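Local coordinates for protein enoyl-CoA hydratase subunit I (PDB 2PBP) that probably hydrates enoyl-CoA thioesters, adding water across the double bond of the acyl chain, at residues Asp75-Arg78 against Leu79-Asn83; Phe130-Asn134 against Leu135-Pro139; Arg155-Glu158 against Trp159-Gly163. One frame throughout, in Å; residues are numbered along the deposited sequence.

Interaction 1 (Asp75-Arg78 against Leu79-Asn83)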
ATOM      1  N   ASP A  75      -1.325 -29.100  25.512  1.00 11.10           N
ATOM      2  CA  ASP A  75      -1.368 -28.395  26.786  1.00 10.73           C
ATOM      3  C   ASP A  75      -0.299 -27.304  26.636  1.00  9.87           C
ATOM      4  O   ASP A  75       0.499 -27.345  25.701  1.00  8.55           O
ATOM      5  CB  ASP A  75      -1.073 -29.342  27.965  1.00 12.43           C
ATOM      6  CG  ASP A  75       0.273 -30.033  27.852  1.00 14.12           C
ATOM      7  OD1 ASP A  75       1.305 -29.361  28.042  1.00 10.15           O
ATOM      8  OD2 ASP A  75       0.296 -31.253  27.578  1.00 15.33           O
ATOM      9  N   PRO A  76      -0.274 -26.312  27.541  1.00  8.25           N
ATOM     10  CA  PRO A  76       0.708 -25.225  27.455  1.00  8.90           C
ATOM     11  C   PRO A  76       2.176 -25.610  27.241  1.00  8.41           C
ATOM     12  O   PRO A  76       2.844 -25.054  26.371  1.00  5.58           O
ATOM     13  CB  PRO A  76       0.500 -24.469  28.766  1.00  7.92           C
ATOM     14  CG  PRO A  76      -0.965 -24.674  29.030  1.00  5.95           C
ATOM     15  CD  PRO A  76      -1.144 -26.140  28.714  1.00  7.19           C
ATOM     16  N   ILE A  77       2.677 -26.551  28.033  1.00  7.41           N
ATOM     17  CA  ILE A  77       4.076 -26.961  27.925  1.00  9.17           C
ATOM     18  C   ILE A  77       4.370 -27.754  26.654  1.00  7.75           C
ATOM     19  O   ILE A  77       5.392 -27.531  26.001  1.00  7.01           O
ATOM     20  CB  ILE A  77       4.509 -27.772  29.166  1.00  9.75           C
ATOM     21  CG1 ILE A  77       4.234 -26.958  30.434  1.00 10.45           C
ATOM     22  CG2 ILE A  77       5.990 -28.114  29.076  1.00 10.01           C
ATOM     23  CD1 ILE A  77       4.954 -25.586  30.582  1.00 13.93           C
ATOM     24  N   ARG A  78       3.477 -28.675  26.306  1.00  8.62           N
ATOM     25  CA  ARG A  78       3.639 -29.469  25.094  1.00  7.65           C
ATOM     26  C   ARG A  78       3.711 -28.522  23.890  1.00  7.22           C
ATOM     27  O   ARG A  78       4.543 -28.697  22.997  1.00  6.36           O
ATOM     28  CB  ARG A  78       2.457 -30.437  24.932  1.00  9.18           C
ATOM     29  CG  ARG A  78       2.417 -31.178  23.596  1.00 10.20           C
ATOM     30  CD  ARG A  78       1.244 -32.161  23.555  1.00 10.98           C
ATOM     31  NE  ARG A  78       0.894 -32.589  22.199  1.00 13.76           N
ATOM     32  CZ  ARG A  78       1.552 -33.501  21.488  1.00 15.74           C
ATOM     33  NH1 ARG A  78       2.618 -34.113  21.991  1.00 17.94           N
ATOM     34  NH2 ARG A  78       1.135 -33.805  20.265  1.00 14.73           N
ATOM     35  N   LEU A  79       2.843 -27.512  23.875  1.00  6.43           N
ATOM     36  CA  LEU A  79       2.825 -26.546  22.779  1.00  6.40           C
ATOM     37  C   LEU A  79       4.095 -25.700  22.759  1.00  6.73           C
ATOM     38  O   LEU A  79       4.641 -25.411  21.692  1.00  5.51           O
ATOM     39  CB  LEU A  79       1.594 -25.642  22.887  1.00  6.84           C
ATOM     40  CG  LEU A  79       0.270 -26.337  22.550  1.00  7.09           C
ATOM     41  CD1 LEU A  79      -0.908 -25.468  22.977  1.00  8.71           C
ATOM     42  CD2 LEU A  79       0.227 -26.631  21.049  1.00  7.15           C
ATOM     43  N   GLU A  80       4.565 -25.305  23.937  1.00  6.40           N
ATOM     44  CA  GLU A  80       5.780 -24.502  24.026  1.00  7.35           C
ATOM     45  C   GLU A  80       6.948 -25.244  23.373  1.00  5.93           C
ATOM     46  O   GLU A  80       7.697 -24.666  22.587  1.00  5.08           O
ATOM     47  CB  GLU A  80       6.103 -24.194  25.488  1.00  7.58           C
ATOM     48  CG  GLU A  80       7.406 -23.428  25.703  1.00  9.41           C
ATOM     49  CD  GLU A  80       7.425 -22.062  25.031  1.00  8.74           C
ATOM     50  OE1 GLU A  80       6.493 -21.259  25.255  1.00  9.64           O
ATOM     51  OE2 GLU A  80       8.385 -21.788  24.282  1.00  8.80           O
ATOM     52  N   TRP A  81       7.097 -26.526  23.684  1.00  6.14           N
ATOM     53  CA  TRP A  81       8.184 -27.310  23.101  1.00  7.65           C
ATOM     54  C   TRP A  81       7.959 -27.597  21.613  1.00  7.90           C
ATOM     55  O   TRP A  81       8.915 -27.670  20.841  1.00  7.34           O
ATOM     56  CB  TRP A  81       8.366 -28.627  23.866  1.00  7.42           C
ATOM     57  CG  TRP A  81       8.976 -28.478  25.241  1.00  7.46           C
ATOM     58  CD1 TRP A  81       8.444 -28.909  26.422  1.00  8.37           C
ATOM     59  CD2 TRP A  81      10.255 -27.907  25.561  1.00  7.39           C
ATOM     60  NE1 TRP A  81       9.313 -28.648  27.459  1.00  9.94           N
ATOM     61  CE2 TRP A  81      10.430 -28.034  26.960  1.00  7.21           C
ATOM     62  CE3 TRP A  81      11.270 -27.304  24.807  1.00  7.54           C
ATOM     63  CZ2 TRP A  81      11.581 -27.580  27.617  1.00  8.73           C
ATOM     64  CZ3 TRP A  81      12.417 -26.851  25.462  1.00  8.08           C
ATOM     65  CH2 TRP A  81      12.560 -26.994  26.856  1.00  8.71           C
ATOM     66  N   LEU A  82       6.702 -27.770  21.213  1.00  7.22           N
ATOM     67  CA  LEU A  82       6.384 -28.030  19.810  1.00  7.34           C
ATOM     68  C   LEU A  82       6.776 -26.853  18.921  1.00  7.08           C
ATOM     69  O   LEU A  82       7.297 -27.049  17.823  1.00  6.37           O
ATOM     70  CB  LEU A  82       4.888 -28.316  19.633  1.00  7.92           C
ATOM     71  CG  LEU A  82       4.405 -29.737  19.937  1.00  8.91           C
ATOM     72  CD1 LEU A  82       2.887 -29.803  19.811  1.00  9.21           C
ATOM     73  CD2 LEU A  82       5.064 -30.716  18.980  1.00 10.99           C
ATOM     74  N   ASN A  83       6.516 -25.638  19.397  1.00  5.63           N
ATOM     75  CA  ASN A  83       6.837 -24.424  18.647  1.00  7.40           C
ATOM     76  C   ASN A  83       6.380 -24.578  17.195  1.00  7.25           C
ATOM     77  O   ASN A  83       7.108 -24.255  16.254  1.00  6.10           O
ATOM     78  CB  ASN A  83       8.345 -24.159  18.716  1.00  7.57           C
ATOM     79  CG  ASN A  83       8.729 -22.813  18.131  1.00 10.41           C
ATOM     80  OD1 ASN A  83       7.893 -21.922  17.994  1.00  7.91           O
ATOM     81  ND2 ASN A  83      10.005 -22.656  17.796  1.00  8.00           N
TER
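An N-capped helix of about two turns, 76-82, joins these residues, and its first turn closes where Leu79 N donates to Asp75 O over 3.0 Å, almost straight at 163°. Asp75 sits at the N-cap and holds this end of the helix through backbone and side chain alike: while its carbonyl takes the amide of Leu79, its carboxylate OD1 receives Arg78 N at 2.9 Å, approached from above the carboxylate plane. Aspartate suits such a place because its short side chain can fold back to an amide of the first turn and because its negative charge would be expected to interact favourably with the helix dipole. Pro76 follows as the first helical residue, where a missing N-H costs no helical bond; its own carbonyl accepts from Glu80 N. The isobutyl group of Leu79 lies along the cap, its CG 3.3 Å from Asp75 O.

This capped helix lies on the surface of the crotonase-like chain, and its side chains pair one turn apart. Ile77 and Trp81 point the same way, side by side, with Ile77 CG2 3.7 Å from Trp81 CD1. With CG1 beside the backbone N (chi1 -55°), CG2 is left anti to that nitrogen and faces the indole. On a second flank the extended chain of Arg78 runs across Leu82, whose CD1 is 4.1 Å from Arg78 CG and lies over one face of the guanidinium, offset toward its rim. The charged end itself is engaged outside the helix, where Arg78 NE forms a salt bridge with Asp74, so aliphatic stem and charged head serve different partners. At the far end Asn83 leaves helical geometry with positive phi, a conformation asparagine adopts more readily than most residues, while its amide still bonds to Leu79 O at 3.0 Å.

Interaction 2 (Phe130-Asn134 against Leu135-Pro139)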
ATOM      1  N   PHE A 130     -12.838 -17.683  11.449  1.00  7.26           N
ATOM      2  CA  PHE A 130     -12.023 -18.166  12.559  1.00  6.21           C
ATOM      3  C   PHE A 130     -12.939 -18.758  13.622  1.00  6.41           C
ATOM      4  O   PHE A 130     -13.293 -18.094  14.595  1.00  9.78           O
ATOM      5  CB  PHE A 130     -11.214 -17.016  13.158  1.00  8.60           C
ATOM      6  CG  PHE A 130     -10.109 -16.530  12.271  1.00  7.71           C
ATOM      7  CD1 PHE A 130      -9.051 -17.371  11.939  1.00  8.40           C
ATOM      8  CD2 PHE A 130     -10.128 -15.238  11.759  1.00  7.88           C
ATOM      9  CE1 PHE A 130      -8.023 -16.930  11.108  1.00  7.93           C
ATOM     10  CE2 PHE A 130      -9.106 -14.787  10.928  1.00  8.26           C
ATOM     11  CZ  PHE A 130      -8.050 -15.636  10.602  1.00  7.34           C
ATOM     12  N   PRO A 131     -13.338 -20.023  13.444  1.00  8.49           N
ATOM     13  CA  PRO A 131     -14.223 -20.696  14.394  1.00  9.06           C
ATOM     14  C   PRO A 131     -13.526 -21.154  15.672  1.00  9.99           C
ATOM     15  O   PRO A 131     -14.173 -21.705  16.563  1.00 10.67           O
ATOM     16  CB  PRO A 131     -14.771 -21.861  13.576  1.00 11.66           C
ATOM     17  CG  PRO A 131     -13.589 -22.241  12.739  1.00 11.73           C
ATOM     18  CD  PRO A 131     -13.063 -20.887  12.280  1.00  9.65           C
ATOM     19  N   GLU A 132     -12.219 -20.907  15.766  1.00  7.06           N
ATOM     20  CA  GLU A 132     -11.445 -21.313  16.939  1.00 11.01           C
ATOM     21  C   GLU A 132     -12.067 -20.886  18.262  1.00  9.00           C
ATOM     22  O   GLU A 132     -12.047 -21.642  19.234  1.00  7.09           O
ATOM     23  CB  GLU A 132     -10.011 -20.767  16.877  1.00  9.98           C
ATOM     24  CG  GLU A 132      -9.121 -21.443  15.851  1.00 13.46           C
ATOM     25  CD  GLU A 132      -9.031 -20.665  14.554  1.00 13.80           C
ATOM     26  OE1 GLU A 132     -10.050 -20.074  14.145  1.00 10.15           O
ATOM     27  OE2 GLU A 132      -7.944 -20.655  13.938  1.00 20.70           O
ATOM     28  N   VAL A 133     -12.612 -19.674  18.304  1.00  8.02           N
ATOM     29  CA  VAL A 133     -13.212 -19.165  19.531  1.00  8.54           C
ATOM     30  C   VAL A 133     -14.331 -20.059  20.065  1.00  7.98           C
ATOM     31  O   VAL A 133     -14.518 -20.169  21.282  1.00  8.01           O
ATOM     32  CB  VAL A 133     -13.755 -17.724  19.332  1.00  6.59           C
ATOM     33  CG1 VAL A 133     -14.856 -17.709  18.278  1.00  8.20           C
ATOM     34  CG2 VAL A 133     -14.271 -17.176  20.653  1.00  8.25           C
ATOM     35  N   ASN A 134     -15.070 -20.707  19.171  1.00  7.53           N
ATOM     36  CA  ASN A 134     -16.163 -21.565  19.609  1.00  9.08           C
ATOM     37  C   ASN A 134     -15.684 -22.857  20.257  1.00  9.76           C
ATOM     38  O   ASN A 134     -16.473 -23.591  20.857  1.00 12.41           O
ATOM     39  CB  ASN A 134     -17.109 -21.867  18.443  1.00  9.96           C
ATOM     40  CG  ASN A 134     -17.787 -20.619  17.918  1.00 10.65           C
ATOM     41  OD1 ASN A 134     -18.192 -19.752  18.693  1.00 11.06           O
ATOM     42  ND2 ASN A 134     -17.922 -20.521  16.603  1.00 11.72           N
ATOM     43  N   LEU A 135     -14.388 -23.129  20.147  1.00  8.42           N
ATOM     44  CA  LEU A 135     -13.811 -24.325  20.745  1.00  8.64           C
ATOM     45  C   LEU A 135     -13.125 -23.951  22.052  1.00  7.85           C
ATOM     46  O   LEU A 135     -12.528 -24.798  22.714  1.00  8.47           O
ATOM     47  CB  LEU A 135     -12.787 -24.960  19.799  1.00 11.79           C
ATOM     48  CG  LEU A 135     -13.286 -25.445  18.437  1.00 12.34           C
ATOM     49  CD1 LEU A 135     -12.121 -26.049  17.665  1.00 15.50           C
ATOM     50  CD2 LEU A 135     -14.395 -26.471  18.620  1.00 13.53           C
ATOM     51  N   GLY A 136     -13.209 -22.674  22.418  1.00  6.34           N
ATOM     52  CA  GLY A 136     -12.574 -22.223  23.644  1.00  6.25           C
ATOM     53  C   GLY A 136     -11.148 -21.731  23.439  1.00  7.23           C
ATOM     54  O   GLY A 136     -10.465 -21.381  24.404  1.00  9.77           O
ATOM     55  N   VAL A 137     -10.687 -21.700  22.192  1.00  5.91           N
ATOM     56  CA  VAL A 137      -9.331 -21.236  21.910  1.00  7.53           C
ATOM     57  C   VAL A 137      -9.318 -20.003  20.995  1.00  8.52           C
ATOM     58  O   VAL A 137     -10.257 -19.206  21.023  1.00  7.93           O
ATOM     59  CB  VAL A 137      -8.461 -22.376  21.309  1.00  8.45           C
ATOM     60  CG1 VAL A 137      -8.251 -23.466  22.356  1.00  8.91           C
ATOM     61  CG2 VAL A 137      -9.126 -22.961  20.075  1.00 10.60           C
ATOM     62  N   MET A 138      -8.262 -19.843  20.200  1.00  6.57           N
ATOM     63  CA  MET A 138      -8.141 -18.688  19.309  1.00  5.30           C
ATOM     64  C   MET A 138      -7.194 -18.961  18.141  1.00  4.34           C
ATOM     65  O   MET A 138      -6.540 -20.002  18.092  1.00  5.08           O
ATOM     66  CB  MET A 138      -7.608 -17.487  20.101  1.00  4.37           C
ATOM     67  CG  MET A 138      -6.177 -17.655  20.616  1.00  5.87           C
ATOM     68  SD  MET A 138      -5.588 -16.273  21.639  1.00  7.36           S
ATOM     69  CE  MET A 138      -5.010 -15.120  20.376  1.00  7.48           C
ATOM     70  N   PRO A 139      -7.128 -18.033  17.172  1.00  5.97           N
ATOM     71  CA  PRO A 139      -6.217 -18.247  16.042  1.00  6.43           C
ATOM     72  C   PRO A 139      -4.799 -18.091  16.592  1.00  7.23           C
ATOM     73  O   PRO A 139      -4.541 -17.197  17.395  1.00  7.41           O
ATOM     74  CB  PRO A 139      -6.591 -17.123  15.082  1.00  7.97           C
ATOM     75  CG  PRO A 139      -8.066 -16.934  15.352  1.00  7.51           C
ATOM     76  CD  PRO A 139      -8.105 -16.972  16.863  1.00  4.78           C
TER
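Phe130 and Pro139 bring the two ends of this turn together: Pro139 CG lies 3.6 Å from Phe130 CD1, the side chains crossing at about a right angle. A rigid pyrrolidine is well matched to an aromatic ring, offering it a compact apolar surface. Glu132 rests against the same proline, with OE2 3.6 Å from Pro139 CA. Its chain bends at chi2 (98°), which turns the carboxylate back beside Phe130, so that OE1 lies at the ring's edge and in its plane. Nearer the backbone, Glu132 CB packs on Met138 C at 3.6 Å.

What brings these groups together is the turn behind them, a Schellman motif closing a short 3-10 segment. Its longer bond runs from Val137 N to Glu132 O at 3.3 Å, and its inner one from Gly136 N to Val133 O at 3.0 Å. Glu132 O also accepts from Leu135 N, and the two donors reach it from opposite faces of the carbonyl plane, which should fix that peptide firmly. Gly136, at phi 91°, takes the left-handed C' position of the motif, where a CB would collide with the carbonyl oxygen before it; glycine avoids the clash. Val137 CG2 folds over Glu132 CB at 4.0 Å, the apolar contact usual across such a motif, and Val133 CA gives a CH...O contact to Val137 O.

Farther out, Leu135 touches Ile68 and Met71 of helix 68-72. The Phe130 ring stacks with Phe111 of helix 109-115, and the whole turn links strand 127-129 to helix 143-151, with Leu160 of helix 153-162 against both Phe130 and Pro139.

Interaction 3 (Arg155-Glu158 against Trp159-Gly163)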
ATOM      1  N   ARG A 155     -13.834  -4.057  13.224  1.00  6.92           N
ATOM      2  CA  ARG A 155     -14.407  -5.124  12.420  1.00  6.77           C
ATOM      3  C   ARG A 155     -13.759  -6.474  12.724  1.00  5.64           C
ATOM      4  O   ARG A 155     -14.436  -7.500  12.764  1.00  5.87           O
ATOM      5  CB  ARG A 155     -14.291  -4.773  10.931  1.00  6.78           C
ATOM      6  CG  ARG A 155     -15.204  -3.616  10.531  1.00 10.25           C
ATOM      7  CD  ARG A 155     -15.109  -3.259   9.058  1.00 13.51           C
ATOM      8  NE  ARG A 155     -13.788  -2.745   8.719  1.00 13.38           N
ATOM      9  CZ  ARG A 155     -13.533  -1.963   7.677  1.00 15.57           C
ATOM     10  NH1 ARG A 155     -14.516  -1.597   6.866  1.00 15.38           N
ATOM     11  NH2 ARG A 155     -12.296  -1.543   7.451  1.00 14.96           N
ATOM     12  N   ALA A 156     -12.455  -6.470  12.975  1.00  6.78           N
ATOM     13  CA  ALA A 156     -11.738  -7.708  13.263  1.00  6.23           C
ATOM     14  C   ALA A 156     -12.285  -8.435  14.484  1.00  8.91           C
ATOM     15  O   ALA A 156     -12.488  -9.650  14.445  1.00  5.79           O
ATOM     16  CB  ALA A 156     -10.257  -7.422  13.457  1.00  7.45           C
ATOM     17  N   LEU A 157     -12.519  -7.699  15.568  1.00  7.20           N
ATOM     18  CA  LEU A 157     -13.026  -8.317  16.791  1.00  7.84           C
ATOM     19  C   LEU A 157     -14.397  -8.946  16.594  1.00  7.71           C
ATOM     20  O   LEU A 157     -14.718  -9.957  17.216  1.00  6.97           O
ATOM     21  CB  LEU A 157     -13.056  -7.297  17.932  1.00  7.08           C
ATOM     22  CG  LEU A 157     -11.668  -6.975  18.504  1.00  6.12           C
ATOM     23  CD1 LEU A 157     -11.766  -5.844  19.515  1.00  8.21           C
ATOM     24  CD2 LEU A 157     -11.081  -8.234  19.147  1.00  6.24           C
ATOM     25  N   GLU A 158     -15.201  -8.354  15.720  1.00  8.37           N
ATOM     26  CA  GLU A 158     -16.525  -8.888  15.438  1.00  8.97           C
ATOM     27  C   GLU A 158     -16.360 -10.317  14.905  1.00  9.44           C
ATOM     28  O   GLU A 158     -16.972 -11.261  15.410  1.00  8.94           O
ATOM     29  CB  GLU A 158     -17.229  -8.015  14.391  1.00 11.22           C
ATOM     30  CG  GLU A 158     -18.708  -8.312  14.207  1.00 16.06           C
ATOM     31  CD  GLU A 158     -19.326  -7.516  13.068  1.00 18.01           C
ATOM     32  OE1 GLU A 158     -19.088  -6.293  12.995  1.00 20.02           O
ATOM     33  OE2 GLU A 158     -20.051  -8.112  12.246  1.00 25.96           O
ATOM     34  N   TRP A 159     -15.512 -10.477  13.896  1.00  8.13           N
ATOM     35  CA  TRP A 159     -15.294 -11.791  13.306  1.00  5.40           C
ATOM     36  C   TRP A 159     -14.554 -12.770  14.212  1.00  4.18           C
ATOM     37  O   TRP A 159     -14.901 -13.949  14.272  1.00  4.49           O
ATOM     38  CB  TRP A 159     -14.539 -11.653  11.981  1.00  7.46           C
ATOM     39  CG  TRP A 159     -15.302 -10.862  10.968  1.00  8.63           C
ATOM     40  CD1 TRP A 159     -15.118  -9.550  10.639  1.00  9.04           C
ATOM     41  CD2 TRP A 159     -16.408 -11.321  10.187  1.00  7.00           C
ATOM     42  NE1 TRP A 159     -16.044  -9.162   9.699  1.00  7.94           N
ATOM     43  CE2 TRP A 159     -16.848 -10.231   9.405  1.00  8.82           C
ATOM     44  CE3 TRP A 159     -17.074 -12.548  10.073  1.00  8.71           C
ATOM     45  CZ2 TRP A 159     -17.926 -10.330   8.517  1.00  9.63           C
ATOM     46  CZ3 TRP A 159     -18.148 -12.649   9.189  1.00  8.71           C
ATOM     47  CH2 TRP A 159     -18.560 -11.544   8.423  1.00 11.65           C
ATOM     48  N   LEU A 160     -13.535 -12.280  14.910  1.00  4.84           N
ATOM     49  CA  LEU A 160     -12.739 -13.126  15.793  1.00  3.65           C
ATOM     50  C   LEU A 160     -13.501 -13.595  17.032  1.00  5.33           C
ATOM     51  O   LEU A 160     -13.345 -14.736  17.462  1.00  7.97           O
ATOM     52  CB  LEU A 160     -11.463 -12.383  16.207  1.00  3.08           C
ATOM     53  CG  LEU A 160     -10.493 -12.087  15.058  1.00  5.67           C
ATOM     54  CD1 LEU A 160      -9.459 -11.061  15.496  1.00  5.28           C
ATOM     55  CD2 LEU A 160      -9.817 -13.385  14.617  1.00  4.65           C
ATOM     56  N   TRP A 161     -14.330 -12.720  17.594  1.00  5.98           N
ATOM     57  CA  TRP A 161     -15.103 -13.061  18.788  1.00  5.31           C
ATOM     58  C   TRP A 161     -16.304 -13.973  18.525  1.00  7.69           C
ATOM     59  O   TRP A 161     -16.665 -14.785  19.377  1.00  7.05           O
ATOM     60  CB  TRP A 161     -15.603 -11.791  19.480  1.00  3.29           C
ATOM     61  CG  TRP A 161     -14.594 -11.079  20.339  1.00  6.05           C
ATOM     62  CD1 TRP A 161     -13.370 -11.542  20.742  1.00  5.46           C
ATOM     63  CD2 TRP A 161     -14.768  -9.805  20.963  1.00  6.35           C
ATOM     64  NE1 TRP A 161     -12.774 -10.633  21.585  1.00  5.71           N
ATOM     65  CE2 TRP A 161     -13.612  -9.556  21.741  1.00  6.80           C
ATOM     66  CE3 TRP A 161     -15.792  -8.848  20.951  1.00  5.81           C
ATOM     67  CZ2 TRP A 161     -13.451  -8.390  22.494  1.00  6.94           C
ATOM     68  CZ3 TRP A 161     -15.634  -7.688  21.700  1.00  5.71           C
ATOM     69  CH2 TRP A 161     -14.470  -7.469  22.462  1.00  4.10           C
ATOM     70  N   THR A 162     -16.920 -13.841  17.351  1.00  8.33           N
ATOM     71  CA  THR A 162     -18.098 -14.643  17.007  1.00  8.83           C
ATOM     72  C   THR A 162     -17.810 -15.917  16.220  1.00  9.39           C
ATOM     73  O   THR A 162     -18.582 -16.878  16.282  1.00  8.92           O
ATOM     74  CB  THR A 162     -19.116 -13.818  16.191  1.00 10.46           C
ATOM     75  OG1 THR A 162     -18.554 -13.481  14.914  1.00  9.96           O
ATOM     76  CG2 THR A 162     -19.487 -12.551  16.934  1.00  9.29           C
ATOM     77  N   GLY A 163     -16.712 -15.922  15.473  1.00  8.46           N
ATOM     78  CA  GLY A 163     -16.364 -17.086  14.681  1.00  7.89           C
ATOM     79  C   GLY A 163     -17.245 -17.251  13.454  1.00  9.59           C
ATOM     80  O   GLY A 163     -17.244 -18.308  12.823  1.00  8.31           O
TER
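Ala156 and Leu160 form the buried stripe of helix 153-162, an amphipathic helix of the crotonase-like fold whose other flanks carry two tryptophans and several polar groups. On the buried flank Leu160 CD1 meets Ala156 CB at 4.2 Å, and Leu160 N bonds to Ala156 O at 2.9 Å. The small alanine lets the helix come close to Thr148 of helix 143-151, while the larger leucine reaches Leu147 of that helix.

Trp159 continues this tight side. Its ring approaches the preceding turn obliquely, with CD1 only 3.0 Å from Arg155 O, whereas the amide bond from Trp159 N to that same oxygen is weak. With CG anti to the carbonyl carbon (chi1 -62°), the indole leans back along the helix toward Arg155 and rests on Ile151 and Ala164. Putting an alanine at Trp159 would probably open a gap beside Ile151 and Ala164 and deprive Arg155 O of the ring that packs against it. Arg155 turns its own polar end away, NE donating to Ile151 O.

The outer side is the more exposed. There Leu157 and Trp161 run side by side, and Leu157 CD2 makes a CH-pi contact over one face of the indole, 4.1 Å from the centroid of the five-membered ring and displaced toward the rim. An aliphatic branch and a broad aromatic plate can thus cover one another at the surface. Gly163, whose N bonds to Trp159 O, takes positive phi just after the helix, a conformation glycine accepts readily. In the last turn Thr162 OG1 donates to Glu158 O at 2.8 Å, from the face of that carbonyl opposite the one used by Thr162 N.

The contacts follow one another along the chain, all within the crotonase-like fold. Interaction 1, on helix 76-82, stands apart at the surface: its centre is about 18 Å from that of interaction 2 and about 26 Å from that of interaction 3, and it touches neither. Interactions 2 and 3 are neighbours, with centres about 10 Å apart. Between them Phe130 CD2 packs on Leu160 CD2 at 3.4 Å, and Val133 CG1 meets Leu160 O at the same distance. The turn at 130-139 is therefore seated on the end of helix 153-162, with helix 143-151 between them in sequence and touching both, whereas interaction 1 lies within a surface helix of its own.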